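Local structure of hemoglobin subunit beta (Mustelus griseus, 1GCV) at residues F75-L78 and S79-H82. The protein carries oxygen from the gills to the peripheral tissues, binding it at a heme iron as part of a tetramer of two alpha and two beta chains. Numbering follows the deposited sequence.
Sequences FKDL and SKKH. With HEM (protoporphyrin IX containing Fe), chain F.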
ATOM      1  N   PHE B  75     -16.583 -18.007   3.693  1.00 26.92           N
ATOM      2  CA  PHE B  75     -16.442 -16.827   4.552  1.00 24.98           C
ATOM      3  C   PHE B  75     -17.430 -15.700   4.234  1.00 26.63           C
ATOM      4  O   PHE B  75     -17.304 -14.596   4.765  1.00 27.95           O
ATOM      5  CB  PHE B  75     -15.010 -16.266   4.452  1.00 23.25           C
ATOM      6  CG  PHE B  75     -14.003 -16.952   5.348  1.00 23.46           C
ATOM      7  CD1 PHE B  75     -12.695 -16.487   5.413  1.00 26.41           C
ATOM      8  CD2 PHE B  75     -14.351 -18.059   6.115  1.00 26.13           C
ATOM      9  CE1 PHE B  75     -11.748 -17.111   6.224  1.00 24.16           C
ATOM     10  CE2 PHE B  75     -13.410 -18.691   6.930  1.00 25.34           C
ATOM     11  CZ  PHE B  75     -12.105 -18.212   6.982  1.00 24.17           C
ATOM     12  N   LYS B  76     -18.414 -15.963   3.381  1.00 26.00           N
ATOM     13  CA  LYS B  76     -19.376 -14.925   3.021  1.00 28.85           C
ATOM     14  C   LYS B  76     -20.053 -14.276   4.225  1.00 28.80           C
ATOM     15  O   LYS B  76     -20.133 -13.051   4.310  1.00 28.27           O
ATOM     16  CB  LYS B  76     -20.442 -15.482   2.074  1.00 32.27           C
ATOM     17  CG  LYS B  76     -20.848 -14.504   0.984  1.00 39.30           C
ATOM     18  CD  LYS B  76     -22.339 -14.572   0.701  1.00 48.03           C
ATOM     19  CE  LYS B  76     -22.660 -15.682  -0.296  1.00 55.77           C
ATOM     20  NZ  LYS B  76     -21.653 -15.773  -1.399  1.00 59.72           N
ATOM     21  N   ASP B  77     -20.538 -15.094   5.154  1.00 28.21           N
ATOM     22  CA  ASP B  77     -21.207 -14.582   6.343  1.00 28.78           C
ATOM     23  C   ASP B  77     -20.234 -13.953   7.324  1.00 26.86           C
ATOM     24  O   ASP B  77     -20.538 -12.928   7.930  1.00 27.88           O
ATOM     25  CB  ASP B  77     -21.978 -15.700   7.036  1.00 36.43           C
ATOM     26  CG  ASP B  77     -23.339 -15.929   6.420  1.00 45.14           C
ATOM     27  OD1 ASP B  77     -23.897 -14.976   5.827  1.00 49.53           O
ATOM     28  OD2 ASP B  77     -23.847 -17.063   6.526  1.00 49.97           O
ATOM     29  N   LEU B  78     -19.074 -14.578   7.494  1.00 24.24           N
ATOM     30  CA  LEU B  78     -18.044 -14.065   8.394  1.00 22.19           C
ATOM     31  C   LEU B  78     -17.635 -12.679   7.906  1.00 20.58           C
ATOM     32  O   LEU B  78     -17.388 -11.768   8.698  1.00 21.31           O
ATOM     33  CB  LEU B  78     -16.828 -14.996   8.389  1.00 19.36           C
ATOM     34  CG  LEU B  78     -15.684 -14.662   9.343  1.00 20.31           C
ATOM     35  CD1 LEU B  78     -16.231 -14.525  10.738  1.00 21.64           C
ATOM     36  CD2 LEU B  78     -14.632 -15.755   9.294  1.00 20.28           C
ATOM     37  N   SER B  79     -17.573 -12.535   6.590  1.00 19.06           N
ATOM     38  CA  SER B  79     -17.206 -11.275   5.964  1.00 21.67           C
ATOM     39  C   SER B  79     -18.268 -10.199   6.219  1.00 24.54           C
ATOM     40  O   SER B  79     -17.935  -9.048   6.506  1.00 24.23           O
ATOM     41  CB  SER B  79     -17.017 -11.485   4.461  1.00 21.46           C
ATOM     42  OG  SER B  79     -16.609 -10.288   3.828  1.00 23.96           O
ATOM     43  N   LYS B  80     -19.542 -10.574   6.111  1.00 24.63           N
ATOM     44  CA  LYS B  80     -20.638  -9.637   6.346  1.00 26.54           C
ATOM     45  C   LYS B  80     -20.672  -9.247   7.813  1.00 24.60           C
ATOM     46  O   LYS B  80     -21.004  -8.115   8.150  1.00 25.61           O
ATOM     47  CB  LYS B  80     -21.981 -10.257   5.953  1.00 26.40           C
ATOM     48  CG  LYS B  80     -22.120 -10.504   4.468  1.00 31.12           C
ATOM     49  CD  LYS B  80     -23.526 -10.926   4.106  1.00 35.49           C
ATOM     50  CE  LYS B  80     -23.948 -10.281   2.799  1.00 38.55           C
ATOM     51  NZ  LYS B  80     -25.320 -10.691   2.399  1.00 41.43           N
ATOM     52  N   LYS B  81     -20.324 -10.191   8.682  1.00 24.57           N
ATOM     53  CA  LYS B  81     -20.299  -9.949  10.116  1.00 23.18           C
ATOM     54  C   LYS B  81     -19.225  -8.917  10.478  1.00 23.78           C
ATOM     55  O   LYS B  81     -19.439  -8.075  11.350  1.00 24.37           O
ATOM     56  CB  LYS B  81     -20.037 -11.261  10.862  1.00 26.03           C
ATOM     57  CG  LYS B  81     -19.704 -11.087  12.337  1.00 34.59           C
ATOM     58  CD  LYS B  81     -20.855 -11.550  13.224  1.00 44.57           C
ATOM     59  CE  LYS B  81     -21.004 -10.674  14.467  1.00 48.49           C
ATOM     60  NZ  LYS B  81     -20.219 -11.190  15.632  1.00 50.08           N
ATOM     61  N   HIS B  82     -18.074  -8.977   9.812  1.00 21.64           N
ATOM     62  CA  HIS B  82     -16.995  -8.025  10.091  1.00 21.59           C
ATOM     63  C   HIS B  82     -17.304  -6.639   9.531  1.00 21.28           C
ATOM     64  O   HIS B  82     -16.946  -5.625  10.130  1.00 20.57           O
ATOM     65  CB  HIS B  82     -15.671  -8.515   9.498  1.00 17.88           C
ATOM     66  CG  HIS B  82     -14.977  -9.560  10.321  1.00 17.98           C
ATOM     67  ND1 HIS B  82     -15.461 -10.860  10.314  1.00 19.05           N
ATOM     68  CD2 HIS B  82     -13.894  -9.380  11.182  1.00 17.03           C
ATOM     69  CE1 HIS B  82     -14.685 -11.451  11.228  1.00 17.10           C
ATOM     70  NE2 HIS B  82     -13.781 -10.670  11.737  1.00 18.35           N
TER
HETATM   71  CHA HEM F 137     -14.923 -12.014  15.526  1.00 27.52           C
HETATM   72  CHB HEM F 137     -12.448 -14.632  12.261  1.00 19.79           C
HETATM   73  CHC HEM F 137      -9.320 -10.936  11.749  1.00 19.25           C
HETATM   74  CHD HEM F 137     -11.852  -8.294  14.939  1.00 22.41           C
HETATM   75  C1A HEM F 137     -14.483 -13.047  14.692  1.00 24.81           C
HETATM   76  C2A HEM F 137     -15.078 -14.364  14.624  1.00 27.72           C
HETATM   77  C3A HEM F 137     -14.392 -15.084  13.712  1.00 26.69           C
HETATM   78  C4A HEM F 137     -13.344 -14.231  13.226  1.00 23.53           C
HETATM   79  CMA HEM F 137     -14.700 -16.495  13.234  1.00 23.85           C
HETATM   80  CAA HEM F 137     -16.255 -14.878  15.409  1.00 27.97           C
HETATM   81  CBA HEM F 137     -17.504 -14.552  14.633  1.00 34.85           C
HETATM   82  CGA HEM F 137     -18.716 -14.445  15.524  1.00 43.87           C
HETATM   83  O1A HEM F 137     -19.728 -15.111  15.225  1.00 45.70           O
HETATM   84  O2A HEM F 137     -18.658 -13.695  16.524  1.00 52.01           O
HETATM   85  C1B HEM F 137     -11.434 -13.831  11.787  1.00 21.22           C
HETATM   86  C2B HEM F 137     -10.449 -14.308  10.844  1.00 23.08           C
HETATM   87  C3B HEM F 137      -9.509 -13.295  10.731  1.00 23.10           C
HETATM   88  C4B HEM F 137      -9.981 -12.169  11.577  1.00 20.22           C
HETATM   89  CMB HEM F 137     -10.506 -15.655  10.100  1.00 19.91           C
HETATM   90  CAB HEM F 137      -8.306 -13.393  10.022  1.00 24.87           C
HETATM   91  CBB HEM F 137      -7.883 -12.458   9.053  1.00 28.85           C
HETATM   92  C1C HEM F 137      -9.759  -9.863  12.556  1.00 23.06           C
HETATM   93  C2C HEM F 137      -9.002  -8.623  12.795  1.00 19.36           C
HETATM   94  C3C HEM F 137      -9.772  -7.860  13.633  1.00 22.86           C
HETATM   95  C4C HEM F 137     -10.938  -8.661  13.972  1.00 21.55           C
HETATM   96  CMC HEM F 137      -7.596  -8.268  12.302  1.00 17.20           C
HETATM   97  CAC HEM F 137      -9.566  -6.529  14.027  1.00 24.25           C
HETATM   98  CBC HEM F 137      -8.345  -6.006  14.481  1.00 24.95           C
HETATM   99  C1D HEM F 137     -12.915  -9.075  15.338  1.00 23.89           C
HETATM  100  C2D HEM F 137     -13.818  -8.679  16.391  1.00 26.91           C
HETATM  101  C3D HEM F 137     -14.654  -9.727  16.588  1.00 30.07           C
HETATM  102  C4D HEM F 137     -14.313 -10.747  15.607  1.00 28.36           C
HETATM  103  CMD HEM F 137     -13.856  -7.328  17.091  1.00 22.02           C
HETATM  104  CAD HEM F 137     -15.728  -9.843  17.665  1.00 34.84           C
HETATM  105  CBD HEM F 137     -15.117  -9.885  19.054  1.00 41.58           C
HETATM  106  CGD HEM F 137     -15.887 -10.775  20.005  1.00 45.75           C
HETATM  107  O1D HEM F 137     -15.280 -11.234  20.999  1.00 50.16           O
HETATM  108  O2D HEM F 137     -17.093 -11.012  19.760  1.00 44.06           O
HETATM  109  NA  HEM F 137     -13.416 -12.951  13.801  1.00 24.61           N
HETATM  110  NB  HEM F 137     -11.181 -12.507  12.205  1.00 21.29           N
HETATM  111  NC  HEM F 137     -10.960  -9.875  13.284  1.00 22.71           N
HETATM  112  ND  HEM F 137     -13.229 -10.332  14.834  1.00 25.62           N
HETATM  113 FE   HEM F 137     -12.351 -11.326  13.334  1.00 21.77          FE
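His-82, the proximal ligand of the heme, meets Leu-78 one helical turn earlier, and the pair illustrates how a globin backbone orients a metal ligand. NE2 of His-82 coordinates the iron at 2.2 Å, while on the far side of the imidazole ND1 donates to the carbonyl O of Leu-78 at 2.7 Å. That bond is nearly straight (173°) and the oxygen lies in the ring plane, although ND1 itself sits 38° out of the carbonyl plane. The same oxygen also accepts the helical N-H of His-82 from the opposite face of its plane. Two anchors, metal and carbonyl, thus fix the rotation of the ring, and so short a bond from ND1 would be expected to make the imidazole somewhat more electron-donating toward the iron.

The Leu-78 side chain runs alongside the imidazole. With CG anti to the backbone N (chi1 -176°), its CD1 comes within 3.5 Å of CE1 of His-82 and equally near the heme methyl CMA, so that this methyl touches both the ligand and the porphyrin edge. Its other methyl, CD2, lies over the centre of the Phe-75 ring, 3.9 Å above the plane. From the position just before His-82, Lys-81 bends its chain to bring NZ to the heme propionate oxygen O2A, a 3.1 Å hydrogen bond that ties the same turn to the porphyrin rim.

Behind this first shell run the i to i+4 bonds of the helix, among them Ser-79 N to Phe-75 O. Ser-79 OG hydrogen-bonds to Gln-134 N, joining the turn to the C-terminal segment. Phe-75, at the N-cap of helix 76-86, packs on Ala-60 and Ala-64 of helix 50-66 and on Val-127 and Ala-130 of helix 114-132, whose Ile-131 touches both Leu-78 and His-82.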